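DUF3201 domain-containing protein (Pyrococcus furiosus, PDB 1YB3) is of unknown function, a conserved member of the DUF3201 family from a hyperthermophilic archaeon, folded as an antiparallel sheet flanked by helices. Local coordinates at residues E97-V102 with L168-L174; F85-F89 with E161-F165; E46-A50 with M61-A67; I25-E30 with V41-S45. All blocks are in the same frame, centred on the assembly; numbering follows the deposited sequence. Where two conformers were deposited one is given.

Contact 1: E97-V102 with L168-L174; sequences EFIEDV and LARRYNL
Phe98 and Tyr172 meet edge to face, the edge of the phenylalanine turned toward the tyrosine ring, with centroids 5.4 Å apart and planes at 69°. Phe98 also lays its CB over the centre of the Tyr172 ring, 3.9 Å from the centroid. With CG anti to the backbone N (chi1 177°), the Phe98 ring is carried between Tyr172 and Leu174. Leu174 CD1 lies over one face of it, 3.7 Å from its centroid, a CH-pi contact. Leu168 packs against another part of the ring, CG near Phe98 CE1, and its CD2 lies against the backbone of Val102. A short bond closes this dense half: Tyr172 OH donates to Asp101 OD2 over 2.5 Å, from above the carboxylate plane.

The outer side is looser. There Arg171 NH1 gives Asp101 OD2 only a weak bond of 3.3 Å, bent to 128°, as part of a salt bridge.

A Schellman motif with Asn173 at C-prime ends helix 155-171 here, turning the chain so that Leu174 can return over Phe98. Behind the contact, Phe98 packs edge-to-face with Phe147 of strand 144-150, and helix 130-138 lies against Ile99 of helix 96-105.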
loop_
_atom_site.group_PDB
_atom_site.type_symbol
_atom_site.label_atom_id
_atom_site.label_comp_id
_atom_site.label_asym_id
_atom_site.label_seq_id
_atom_site.Cartn_x
_atom_site.Cartn_y
_atom_site.Cartn_z
ATOM N N GLU A 97 5.310 18.087 6.097
ATOM C CA GLU A 97 4.909 17.544 7.406
ATOM C C GLU A 97 4.146 16.221 7.297
ATOM O O GLU A 97 4.370 15.311 8.095
ATOM C CB GLU A 97 4.117 18.546 8.253
ATOM C CG GLU A 97 4.172 18.192 9.748
ATOM C CD GLU A 97 3.294 19.065 10.619
ATOM O OE1 GLU A 97 2.928 20.183 10.193
ATOM O OE2 GLU A 97 2.975 18.628 11.747
ATOM N N PHE A 98 3.255 16.111 6.308
ATOM C CA PHE A 98 2.562 14.830 6.090
ATOM C C PHE A 98 3.577 13.719 5.795
ATOM O O PHE A 98 3.526 12.651 6.391
ATOM C CB PHE A 98 1.539 14.921 4.970
ATOM C CG PHE A 98 0.860 13.601 4.669
ATOM C CD1 PHE A 98 -0.084 13.062 5.557
ATOM C CD2 PHE A 98 1.186 12.886 3.518
ATOM C CE1 PHE A 98 -0.712 11.846 5.291
ATOM C CE2 PHE A 98 0.565 11.662 3.233
ATOM C CZ PHE A 98 -0.389 11.135 4.125
ATOM N N ILE A 99 4.514 13.998 4.894
ATOM C CA ILE A 99 5.577 13.052 4.555
ATOM C C ILE A 99 6.365 12.605 5.800
ATOM O O ILE A 99 6.572 11.404 6.012
ATOM C CB ILE A 99 6.552 13.651 3.492
ATOM C CG1 ILE A 99 5.797 14.115 2.233
ATOM C CG2 ILE A 99 7.703 12.693 3.199
ATOM C CD1 ILE A 99 4.879 13.104 1.588
ATOM N N GLU A 100 6.792 13.574 6.623
ATOM C CA GLU A 100 7.509 13.272 7.878
ATOM C C GLU A 100 6.682 12.377 8.824
ATOM O O GLU A 100 7.199 11.405 9.403
ATOM C CB GLU A 100 7.928 14.562 8.607
ATOM C CG GLU A 100 8.972 15.383 7.857
ATOM C CD GLU A 100 9.230 16.744 8.483
ATOM O OE1 GLU A 100 8.341 17.278 9.191
ATOM O OE2 GLU A 100 10.328 17.289 8.244
ATOM N N ASP A 101 5.400 12.706 8.964
ATOM C CA ASP A 101 4.481 11.967 9.835
ATOM C C ASP A 101 4.233 10.539 9.357
ATOM O O ASP A 101 4.216 9.588 10.164
ATOM C CB ASP A 101 3.137 12.700 9.924
ATOM C CG ASP A 101 3.201 13.961 10.775
ATOM O OD1 ASP A 101 4.289 14.292 11.294
ATOM O OD2 ASP A 101 2.151 14.622 10.922
ATOM N N VAL A 102 4.026 10.371 8.055
ATOM C CA VAL A 102 3.768 9.025 7.541
ATOM C C VAL A 102 5.005 8.106 7.719
ATOM O O VAL A 102 4.877 6.957 8.105
ATOM C CB VAL A 102 3.177 9.052 6.096
ATOM C CG1 VAL A 102 4.243 9.456 5.056
ATOM C CG2 VAL A 102 2.518 7.720 5.764
ATOM N N LEU A 168 -4.563 9.630 10.222
ATOM C CA LEU A 168 -3.489 10.563 9.884
ATOM C C LEU A 168 -3.889 11.414 8.671
ATOM O O LEU A 168 -3.707 12.633 8.662
ATOM C CB LEU A 168 -2.199 9.801 9.606
ATOM C CG LEU A 168 -1.016 10.619 9.102
ATOM C CD1 LEU A 168 -0.563 11.700 10.103
ATOM C CD2 LEU A 168 0.142 9.668 8.745
ATOM N N ALA A 169 -4.433 10.761 7.643
ATOM C CA ALA A 169 -4.904 11.454 6.445
ATOM C C ALA A 169 -5.976 12.499 6.741
ATOM O O ALA A 169 -5.941 13.575 6.167
ATOM C CB ALA A 169 -5.412 10.444 5.415
ATOM N N ARG A 170 -6.908 12.167 7.644
ATOM C CA ARG A 170 -7.948 13.117 8.077
ATOM C C ARG A 170 -7.336 14.405 8.641
ATOM O O ARG A 170 -7.828 15.507 8.366
ATOM C CB ARG A 170 -8.877 12.475 9.123
ATOM C CG ARG A 170 -9.855 11.469 8.572
ATOM C CD ARG A 170 -11.014 11.260 9.553
ATOM N NE ARG A 170 -11.923 10.212 9.102
ATOM C CZ ARG A 170 -12.038 9.023 9.676
ATOM N NH1 ARG A 170 -11.300 8.711 10.746
ATOM N NH2 ARG A 170 -12.898 8.139 9.180
ATOM N N ARG A 171 -6.254 14.270 9.408
ATOM C CA ARG A 171 -5.553 15.429 9.991
ATOM C C ARG A 171 -5.047 16.417 8.936
ATOM O O ARG A 171 -4.939 17.622 9.203
ATOM C CB ARG A 171 -4.363 14.986 10.836
ATOM C CG ARG A 171 -4.674 14.352 12.181
ATOM C CD ARG A 171 -3.344 14.017 12.918
ATOM N NE ARG A 171 -2.408 15.142 12.875
ATOM C CZ ARG A 171 -1.079 15.043 12.837
ATOM N NH1 ARG A 171 -0.472 13.857 12.836
ATOM N NH2 ARG A 171 -0.345 16.148 12.794
ATOM N N TYR A 172 -4.732 15.898 7.747
ATOM C CA TYR A 172 -4.260 16.708 6.637
ATOM C C TYR A 172 -5.316 16.954 5.557
ATOM O O TYR A 172 -4.987 17.429 4.461
ATOM C CB TYR A 172 -2.991 16.071 6.042
ATOM C CG TYR A 172 -1.803 16.206 6.969
ATOM C CD1 TYR A 172 -0.942 17.302 6.871
ATOM C CD2 TYR A 172 -1.565 15.266 7.975
ATOM C CE1 TYR A 172 0.139 17.447 7.728
ATOM C CE2 TYR A 172 -0.474 15.398 8.840
ATOM C CZ TYR A 172 0.367 16.497 8.708
ATOM O OH TYR A 172 1.437 16.644 9.565
ATOM N N ASN A 173 -6.579 16.633 5.869
ATOM C CA ASN A 173 -7.697 16.857 4.957
ATOM C C ASN A 173 -7.582 16.052 3.664
ATOM O O ASN A 173 -8.063 16.468 2.600
ATOM C CB ASN A 173 -7.845 18.358 4.631
ATOM C CG ASN A 173 -9.205 18.687 4.087
ATOM O OD1 ASN A 173 -10.208 18.276 4.658
ATOM N ND2 ASN A 173 -9.251 19.407 2.966
ATOM N N LEU A 174 -6.932 14.900 3.767
ATOM C CA LEU A 174 -6.710 14.016 2.615
ATOM C C LEU A 174 -7.774 12.923 2.477
ATOM O O LEU A 174 -8.058 12.467 1.350
ATOM C CB LEU A 174 -5.310 13.379 2.696
ATOM C CG LEU A 174 -4.117 14.334 2.530
ATOM C CD1 LEU A 174 -2.837 13.588 2.833
ATOM C CD2 LEU A 174 -4.059 14.966 1.142
#

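Contact 2: F85-F89 with E161-F165; sequences FVFAF and EIKRF
Phe85 lays one ring face against Ile162, whose CG1 sits 3.8 Å from the ring centroid, offset toward the rim on the CD2 side. The opposite end of the ring serves a second neighbour: its edge is directed at the face of Phe165 in an offset T-shaped pair, planes at 72°, with Phe85 CE1 3.7 Å from Phe165 CB. The first torsion of Phe85 (chi1 65°) sets CG between the backbone N and carbonyl carbon, which carries the ring over to the helix. Phe165 swings CG away from its own backbone N (chi1 -170°) and enters among the strand's phenylalanines. Against Phe87 it lies nearly parallel, but the rings are slid apart, touching through Phe87 CD2 and Phe165 CE2 at 3.6 Å. Phe89 and Phe165 meet at their edges, Phe89 CE2 to Phe165 CZ 3.9 Å. Replacing Phe85 by an alanine would probably leave Ile162 CG1 without its ring face and open a gap beside Phe165.

No hydrogen bond crosses this buried contact; its cohesion is apolar. Strand 82-90 runs between strands 74-79 and 144-150, and every second side chain, Phe85, Phe87 and Phe89, faces helix 155-171, the axes of segments 85-89 and 161-165 running nearly parallel.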
loop_
_atom_site.group_PDB
_atom_site.type_symbol
_atom_site.label_atom_id
_atom_site.label_comp_id
_atom_site.label_asym_id
_atom_site.label_seq_id
_atom_site.Cartn_x
_atom_site.Cartn_y
_atom_site.Cartn_z
ATOM N N PHE A 85 -1.758 -2.200 1.814
ATOM C CA PHE A 85 -2.678 -1.209 1.297
ATOM C C PHE A 85 -1.860 -0.043 0.789
ATOM O O PHE A 85 -0.699 0.140 1.171
ATOM C CB PHE A 85 -3.727 -0.776 2.345
ATOM C CG PHE A 85 -3.139 -0.048 3.532
ATOM C CD1 PHE A 85 -3.005 1.335 3.504
ATOM C CD2 PHE A 85 -2.749 -0.748 4.666
ATOM C CE1 PHE A 85 -2.471 2.030 4.598
ATOM C CE2 PHE A 85 -2.180 -0.059 5.772
ATOM C CZ PHE A 85 -2.039 1.331 5.719
ATOM N N VAL A 86 -2.465 0.709 -0.116
ATOM C CA VAL A 86 -1.800 1.864 -0.711
ATOM C C VAL A 86 -2.835 2.935 -0.988
ATOM O O VAL A 86 -3.941 2.615 -1.436
ATOM C CB VAL A 86 -1.027 1.465 -2.019
ATOM C CG1 VAL A 86 -1.926 0.738 -2.994
ATOM C CG2 VAL A 86 -0.335 2.688 -2.668
ATOM N N PHE A 87 -2.488 4.201 -0.716
ATOM C CA PHE A 87 -3.330 5.321 -1.115
ATOM C C PHE A 87 -2.517 6.279 -1.954
ATOM O O PHE A 87 -1.352 6.534 -1.633
ATOM C CB PHE A 87 -3.846 6.074 0.107
ATOM C CG PHE A 87 -5.062 5.431 0.733
ATOM C CD1 PHE A 87 -6.329 5.796 0.311
ATOM C CD2 PHE A 87 -4.922 4.485 1.734
ATOM C CE1 PHE A 87 -7.470 5.214 0.865
ATOM C CE2 PHE A 87 -6.079 3.888 2.311
ATOM C CZ PHE A 87 -7.328 4.264 1.867
ATOM N N ALA A 88 -3.155 6.809 -2.995
ATOM C CA ALA A 88 -2.534 7.778 -3.902
ATOM C C ALA A 88 -3.152 9.135 -3.648
ATOM O O ALA A 88 -4.392 9.251 -3.558
ATOM C CB ALA A 88 -2.759 7.367 -5.351
ATOM N N PHE A 89 -2.311 10.168 -3.586
ATOM C CA PHE A 89 -2.782 11.538 -3.419
ATOM C C PHE A 89 -2.086 12.465 -4.430
ATOM O O PHE A 89 -0.894 12.262 -4.720
ATOM C CB PHE A 89 -2.503 12.047 -2.007
ATOM C CG PHE A 89 -3.153 11.229 -0.913
ATOM C CD1 PHE A 89 -4.543 11.234 -0.752
ATOM C CD2 PHE A 89 -2.379 10.489 -0.024
ATOM C CE1 PHE A 89 -5.144 10.470 0.272
ATOM C CE2 PHE A 89 -2.974 9.750 1.001
ATOM C CZ PHE A 89 -4.361 9.746 1.136
ATOM N N GLU A 161 -3.779 -0.722 10.927
ATOM C CA GLU A 161 -2.947 0.212 10.175
ATOM C C GLU A 161 -3.731 1.042 9.159
ATOM O O GLU A 161 -3.424 2.215 8.969
ATOM C CB GLU A 161 -1.750 -0.509 9.534
ATOM C CG GLU A 161 -0.807 -1.210 10.529
ATOM C CD GLU A 161 -0.314 -0.312 11.666
ATOM O OE1 GLU A 161 -0.361 0.920 11.536
ATOM O OE2 GLU A 161 0.136 -0.880 12.675
ATOM N N ILE A 162 -4.732 0.437 8.502
ATOM C CA ILE A 162 -5.627 1.230 7.639
ATOM C C ILE A 162 -6.304 2.308 8.474
ATOM O O ILE A 162 -6.385 3.462 8.057
ATOM C CB ILE A 162 -6.693 0.371 6.918
ATOM C CG1 ILE A 162 -6.027 -0.499 5.870
ATOM C CG2 ILE A 162 -7.792 1.273 6.320
ATOM C CD1 ILE A 162 -6.938 -1.584 5.244
ATOM N N LYS A 163 -6.744 1.937 9.673
ATOM C CA LYS A 163 -7.406 2.893 10.567
ATOM C C LYS A 163 -6.448 4.039 10.929
ATOM O O LYS A 163 -6.807 5.215 10.834
ATOM C CB LYS A 163 -7.906 2.176 11.829
ATOM C CG LYS A 163 -8.467 3.134 12.883
ATOM C CD LYS A 163 -9.091 2.394 14.072
ATOM C CE LYS A 163 -8.048 1.751 14.956
ATOM N NZ LYS A 163 -8.650 1.299 16.251
ATOM N N ARG A 164 -5.227 3.694 11.340
ATOM C CA ARG A 164 -4.208 4.704 11.660
ATOM C C ARG A 164 -3.893 5.588 10.445
ATOM O O ARG A 164 -3.719 6.793 10.572
ATOM C CB ARG A 164 -2.936 4.079 12.254
ATOM C CG ARG A 164 -3.152 3.483 13.668
ATOM C CD ARG A 164 -1.904 2.780 14.201
ATOM N NE ARG A 164 -0.873 3.720 14.615
ATOM C CZ ARG A 164 0.249 3.966 13.941
ATOM N NH1 ARG A 164 0.492 3.344 12.793
ATOM N NH2 ARG A 164 1.136 4.840 14.419
ATOM N N PHE A 165 -3.837 4.979 9.258
ATOM C CA PHE A 165 -3.563 5.753 8.082
ATOM C C PHE A 165 -4.683 6.748 7.781
ATOM O O PHE A 165 -4.433 7.934 7.494
ATOM C CB PHE A 165 -3.312 4.836 6.865
ATOM C CG PHE A 165 -2.778 5.587 5.670
ATOM C CD1 PHE A 165 -1.390 5.732 5.492
ATOM C CD2 PHE A 165 -3.651 6.203 4.766
ATOM C CE1 PHE A 165 -0.885 6.464 4.413
ATOM C CE2 PHE A 165 -3.151 6.945 3.664
ATOM C CZ PHE A 165 -1.760 7.058 3.489
#

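Contact 3: E46-A50 with M61-A67; sequences EVFNA and MKYPHPA
The Phe48 ring carries Pro64 on one face, with Pro64 CB 3.7 Å from the centroid and displaced toward the rim, while Lys62 O lies at its edge. A second flat group, the His65 imidazole, has Val47 CB over one face, 4.0 Å from its centroid, and the Ala50 methyl in plane at its edge. With CG placed between backbone N and carbonyl carbon (chi1 76°), His65 runs alongside Val47 rather than across it.

Backbone bonds join the two segments. Val47 and His65 form an antiparallel hydrogen-bonded pair, Val47 N to His65 O at 2.9 Å and nearly straight; Met61 N reaches Ala50 O at 2.8 Å. Between them a water lies within hydrogen-bonding distance of Val47 O (2.7 Å), Tyr63 O and His65 ND1 (3.2 Å).

A leucine in place of His65 would probably leave that water and Tyr84 OH, the partner of NE2, without their imidazole mate. The water thus supplements the direct backbone bonds, joining Val47 O, Tyr63 O and the imidazole.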
loop_
_atom_site.group_PDB
_atom_site.type_symbol
_atom_site.label_atom_id
_atom_site.label_comp_id
_atom_site.label_asym_id
_atom_site.label_seq_id
_atom_site.Cartn_x
_atom_site.Cartn_y
_atom_site.Cartn_z
ATOM N N GLU A 46 -8.264 -9.011 -10.193
ATOM C CA GLU A 46 -6.933 -9.584 -10.343
ATOM C C GLU A 46 -5.990 -8.595 -10.994
ATOM O O GLU A 46 -6.303 -8.010 -12.035
ATOM C CB GLU A 46 -7.000 -10.890 -11.139
ATOM C CG GLU A 46 -7.868 -11.955 -10.493
ATOM C CD GLU A 46 -7.437 -12.296 -9.057
ATOM O OE1 GLU A 46 -6.214 -12.401 -8.797
ATOM O OE2 GLU A 46 -8.327 -12.482 -8.194
ATOM N N VAL A 47 -4.846 -8.387 -10.363
ATOM C CA VAL A 47 -3.853 -7.464 -10.853
ATOM C C VAL A 47 -2.660 -8.268 -11.376
ATOM O O VAL A 47 -2.070 -9.035 -10.633
ATOM C CB VAL A 47 -3.374 -6.518 -9.718
ATOM C CG1 VAL A 47 -2.223 -5.627 -10.203
ATOM C CG2 VAL A 47 -4.561 -5.674 -9.176
ATOM N N PHE A 48 -2.327 -8.086 -12.661
ATOM C CA PHE A 48 -1.175 -8.746 -13.285
ATOM C C PHE A 48 -0.027 -7.756 -13.489
ATOM O O PHE A 48 -0.261 -6.555 -13.653
ATOM C CB PHE A 48 -1.553 -9.293 -14.675
ATOM C CG PHE A 48 -2.582 -10.398 -14.667
ATOM C CD1 PHE A 48 -2.204 -11.727 -14.861
ATOM C CD2 PHE A 48 -3.936 -10.105 -14.510
ATOM C CE1 PHE A 48 -3.164 -12.755 -14.869
ATOM C CE2 PHE A 48 -4.908 -11.120 -14.513
ATOM C CZ PHE A 48 -4.520 -12.448 -14.694
ATOM N N ASN A 49 1.209 -8.271 -13.501
ATOM C CA ASN A 49 2.410 -7.511 -13.916
ATOM C C ASN A 49 2.904 -6.439 -12.940
ATOM O O ASN A 49 3.736 -5.590 -13.286
ATOM C CB ASN A 49 2.235 -6.945 -15.337
ATOM C CG ASN A 49 1.893 -8.022 -16.350
ATOM O OD1 ASN A 49 2.325 -9.173 -16.228
ATOM N ND2 ASN A 49 1.106 -7.659 -17.351
ATOM N N ALA A 50 2.405 -6.508 -11.715
ATOM C CA ALA A 50 2.859 -5.646 -10.637
ATOM C C ALA A 50 4.217 -6.134 -10.123
ATOM O O ALA A 50 4.522 -7.337 -10.209
ATOM C CB ALA A 50 1.809 -5.660 -9.499
HETATM N N MSE A 61 5.782 -9.685 -10.977
HETATM C CA MSE A 61 4.870 -10.812 -10.857
HETATM C C MSE A 61 4.066 -10.915 -12.142
HETATM O O MSE A 61 3.146 -10.140 -12.364
HETATM C CB MSE A 61 3.917 -10.618 -9.670
HETATM C CG MSE A 61 4.619 -10.420 -8.367
HETATM SE SE MSE A 61 3.364 -10.112 -6.853
HETATM C CE MSE A 61 2.971 -8.205 -7.202
ATOM N N LYS A 62 4.409 -11.880 -13.001
ATOM C CA LYS A 62 3.615 -12.093 -14.218
ATOM C C LYS A 62 2.294 -12.824 -13.901
ATOM O O LYS A 62 1.371 -12.882 -14.729
ATOM C CB LYS A 62 4.425 -12.868 -15.268
ATOM C CG LYS A 62 5.844 -12.362 -15.476
ATOM C CD LYS A 62 5.926 -11.232 -16.497
ATOM C CE LYS A 62 7.367 -11.022 -16.935
ATOM N NZ LYS A 62 7.472 -10.362 -18.275
ATOM N N TYR A 63 2.217 -13.394 -12.703
ATOM C CA TYR A 63 0.998 -13.979 -12.180
ATOM C C TYR A 63 0.080 -12.908 -11.516
ATOM O O TYR A 63 0.567 -11.857 -11.133
ATOM C CB TYR A 63 1.362 -15.036 -11.163
ATOM C CG TYR A 63 2.259 -14.572 -10.029
ATOM C CD1 TYR A 63 1.707 -14.145 -8.803
ATOM C CD2 TYR A 63 3.654 -14.612 -10.149
ATOM C CE1 TYR A 63 2.524 -13.756 -7.754
ATOM C CE2 TYR A 63 4.486 -14.212 -9.097
ATOM C CZ TYR A 63 3.905 -13.785 -7.901
ATOM O OH TYR A 63 4.726 -13.400 -6.861
ATOM N N PRO A 64 -1.232 -13.188 -11.420
ATOM C CA PRO A 64 -2.145 -12.211 -10.821
ATOM C C PRO A 64 -2.061 -12.274 -9.306
ATOM O O PRO A 64 -1.703 -13.294 -8.724
ATOM C CB PRO A 64 -3.510 -12.706 -11.248
ATOM C CG PRO A 64 -3.344 -14.208 -11.312
ATOM C CD PRO A 64 -1.961 -14.378 -11.886
ATOM N N HIS A 65 -2.396 -11.171 -8.657
ATOM C CA HIS A 65 -2.626 -11.216 -7.235
ATOM C C HIS A 65 -3.921 -10.441 -6.971
ATOM O O HIS A 65 -4.281 -9.587 -7.800
ATOM C CB HIS A 65 -1.440 -10.620 -6.474
ATOM C CG HIS A 65 -1.366 -9.130 -6.514
ATOM N ND1 HIS A 65 -0.587 -8.447 -7.422
ATOM C CD2 HIS A 65 -1.958 -8.184 -5.738
ATOM C CE1 HIS A 65 -0.709 -7.147 -7.217
ATOM N NE2 HIS A 65 -1.531 -6.962 -6.196
ATOM N N PRO A 66 -4.620 -10.754 -5.848
ATOM C CA PRO A 66 -5.928 -10.110 -5.582
ATOM C C PRO A 66 -5.801 -8.709 -4.961
ATOM O O PRO A 66 -4.907 -8.464 -4.156
ATOM C CB PRO A 66 -6.612 -11.088 -4.622
ATOM C CG PRO A 66 -5.446 -11.695 -3.824
ATOM C CD PRO A 66 -4.258 -11.737 -4.802
ATOM N N ALA A 67 -6.683 -7.796 -5.366
ATOM C CA ALA A 67 -6.723 -6.460 -4.750
ATOM C C ALA A 67 -8.110 -5.884 -4.931
ATOM O O ALA A 67 -8.808 -6.224 -5.880
ATOM C CB ALA A 67 -5.651 -5.533 -5.358
HETATM O O HOH W 1 0.591 -8.914 -10.333
HETATM O O HOH W 2 1.185 -11.542 -17.050
#

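Contact 4: I25-E30 with V41-S45; sequences IFELRE and VEEVS
Arg29 extends its guanidinium to two successive backbone carbonyls: NE donates to Glu42 O at 2.8 Å, and NH2 to Val41 O at 2.9 Å. The first donor stands above the Glu42 carbonyl plane, 55° out of it. In the conformers given, the Glu43 carboxylate lies over one guanidinium face, its OE2 3.1 Å from Arg29 NH2, a salt bridge of charge alone, since no N-H points at the oxygen. At the edge, Glu30 OE2 accepts from Arg29 NH1 at 2.9 Å, in the guanidinium plane, and a water links NH1 to Glu43 OE2.

A bend at the second torsion (chi2 -88°) turns the arginine chain toward these acceptors. Its stem is apolar: Arg29 CB meets Val44 CG2, which also touches Ile25 CG2 at 3.7 Å. Phe26 comes up to the other methyl, CE1 to Val44 CG1 3.8 Å.

The cation thus serves two carbonyls and may, in these conformers, offset repulsion between Glu30 OE2 and Glu43 OE1, 4.3 Å apart, while tying helix 11-35 to strand 40-47.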
loop_
_atom_site.group_PDB
_atom_site.type_symbol
_atom_site.label_atom_id
_atom_site.label_comp_id
_atom_site.label_asym_id
_atom_site.label_seq_id
_atom_site.Cartn_x
_atom_site.Cartn_y
_atom_site.Cartn_z
ATOM N N ILE A 25 -8.024 -12.276 1.171
ATOM C CA ILE A 25 -8.509 -11.034 0.545
ATOM C C ILE A 25 -10.021 -11.034 0.303
ATOM O O ILE A 25 -10.696 -10.002 0.482
ATOM C CB ILE A 25 -7.702 -10.630 -0.718
ATOM C CG1 ILE A 25 -6.300 -10.182 -0.313
ATOM C CG2 ILE A 25 -8.376 -9.490 -1.494
ATOM C CD1 ILE A 25 -6.276 -8.933 0.594
ATOM N N PHE A 26 -10.577 -12.185 -0.075
ATOM C CA PHE A 26 -12.031 -12.246 -0.192
ATOM C C PHE A 26 -12.663 -11.928 1.176
ATOM O O PHE A 26 -13.633 -11.159 1.259
ATOM C CB PHE A 26 -12.495 -13.598 -0.757
ATOM C CG PHE A 26 -12.154 -13.791 -2.215
ATOM C CD1 PHE A 26 -12.602 -12.883 -3.179
ATOM C CD2 PHE A 26 -11.397 -14.891 -2.632
ATOM C CE1 PHE A 26 -12.284 -13.058 -4.533
ATOM C CE2 PHE A 26 -11.074 -15.078 -3.993
ATOM C CZ PHE A 26 -11.512 -14.160 -4.936
ATOM N N GLU A 27 -12.063 -12.462 2.239
ATOM C CA GLU A 27 -12.542 -12.248 3.612
ATOM C C GLU A 27 -12.383 -10.782 4.024
ATOM O O GLU A 27 -13.323 -10.160 4.559
ATOM C CB GLU A 27 -11.793 -13.156 4.591
ATOM C CG GLU A 27 -12.161 -12.946 6.068
ATOM C CD GLU A 27 -11.369 -13.855 7.007
ATOM O OE1 GLU A 27 -11.984 -14.796 7.575
ATOM O OE2 GLU A 27 -10.138 -13.640 7.166
ATOM N N LEU A 28 -11.197 -10.232 3.766
ATOM C CA LEU A 28 -10.888 -8.857 4.178
ATOM C C LEU A 28 -11.751 -7.845 3.436
ATOM O O LEU A 28 -12.139 -6.808 4.030
ATOM C CB LEU A 28 -9.406 -8.545 3.971
ATOM C CG LEU A 28 -8.906 -7.170 4.406
ATOM C CD1 LEU A 28 -9.167 -6.962 5.925
ATOM C CD2 LEU A 28 -7.435 -7.042 4.053
ATOM N N ARG A 29 -12.050 -8.114 2.160
ATOM C CA ARG A 29 -12.918 -7.240 1.370
ATOM C C ARG A 29 -14.280 -7.103 2.036
ATOM O O ARG A 29 -14.789 -5.976 2.206
ATOM C CB ARG A 29 -13.042 -7.713 -0.097
ATOM C CG ARG A 29 -13.738 -6.709 -1.027
ATOM C CD ARG A 29 -15.257 -6.892 -1.054
ATOM N NE ARG A 29 -15.917 -5.784 -1.751
ATOM C CZ ARG A 29 -17.232 -5.655 -1.901
ATOM N NH1 ARG A 29 -18.066 -6.594 -1.449
ATOM N NH2 ARG A 29 -17.719 -4.591 -2.541
ATOM N N GLU A 30 -14.874 -8.225 2.438
ATOM C CA GLU A 30 -16.201 -8.147 3.068
ATOM C C GLU A 30 -16.130 -7.426 4.420
ATOM O O GLU A 30 -17.034 -6.627 4.771
ATOM C CB GLU A 30 -16.825 -9.540 3.185
ATOM C CG GLU A 30 -17.113 -10.210 1.819
ATOM C CD GLU A 30 -17.925 -9.330 0.866
ATOM O OE1 GLU A 30 -18.930 -8.722 1.309
ATOM O OE2 GLU A 30 -17.571 -9.253 -0.329
ATOM N N VAL A 41 -16.063 0.728 -1.194
ATOM C CA VAL A 41 -15.151 -0.441 -1.216
ATOM C C VAL A 41 -15.597 -1.333 -2.363
ATOM O O VAL A 41 -16.703 -1.868 -2.342
ATOM C CB VAL A 41 -15.168 -1.216 0.110
ATOM C CG1 VAL A 41 -14.257 -2.443 0.026
ATOM C CG2 VAL A 41 -14.695 -0.330 1.275
ATOM N N GLU A 42 -14.734 -1.490 -3.357
ATOM C CA GLU A 42 -15.113 -2.202 -4.572
ATOM C C GLU A 42 -14.839 -3.703 -4.428
ATOM O O GLU A 42 -14.329 -4.147 -3.408
ATOM C CB GLU A 42 -14.379 -1.621 -5.786
ATOM C CG GLU A 42 -14.619 -0.118 -6.016
ATOM C CD GLU A 42 -16.035 0.192 -6.481
ATOM O OE1 GLU A 42 -16.793 -0.749 -6.806
ATOM O OE2 GLU A 42 -16.396 1.386 -6.523
ATOM N N GLU A 43 -15.187 -4.475 -5.464
ATOM C CA GLU A 43 -14.979 -5.926 -5.437
ATOM C C GLU A 43 -13.523 -6.295 -5.701
ATOM O O GLU A 43 -12.774 -5.539 -6.305
ATOM C CB GLU A 43 -15.869 -6.616 -6.475
ATOM C CG GLU A 43 -17.373 -6.326 -6.322
ATOM C CD GLU A 43 -17.971 -6.865 -5.023
ATOM O OE1 GLU A 43 -17.361 -7.750 -4.383
ATOM O OE2 GLU A 43 -19.070 -6.399 -4.642
ATOM N N VAL A 44 -13.143 -7.493 -5.280
ATOM C CA VAL A 44 -11.804 -8.007 -5.538
ATOM C C VAL A 44 -11.621 -8.220 -7.040
ATOM O O VAL A 44 -12.522 -8.741 -7.709
ATOM C CB VAL A 44 -11.572 -9.345 -4.796
ATOM C CG1 VAL A 44 -10.238 -9.970 -5.196
ATOM C CG2 VAL A 44 -11.651 -9.138 -3.284
ATOM N N SER A 45 -10.475 -7.789 -7.555
ATOM C CA SER A 45 -10.123 -8.054 -8.941
ATOM C C SER A 45 -8.698 -8.602 -9.002
ATOM O O SER A 45 -8.006 -8.679 -7.979
ATOM C CB SER A 45 -10.293 -6.793 -9.784
ATOM O OG SER A 45 -9.234 -5.879 -9.560
HETATM O O HOH W 3 -20.853 -5.614 -2.225
#

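How the contacts relate
Contacts 2 and 4 pack helices on the sheet, contact 1 joins two helices, and contact 3 pairs strand 40-47 with 65-71. Along the chain contact 4 closes before contact 3 opens, and both precede contacts 1 and 2, whose segments alternate. Contacts 3 and 4 share strand 40-47 at the sheet margin and touch, centres about 15 Å apart: Pro66 packs on Val44 and Ile25. Contacts 1 and 2 share helix 155-171 and also touch, centres about 11 Å apart, through Val102 with Phe165. Contacts 1 and 3 lie on opposite sides of the chain's centre, about 29 Å between centres. The N-terminal and C-terminal helices are thereby fastened to one seven-stranded antiparallel sheet.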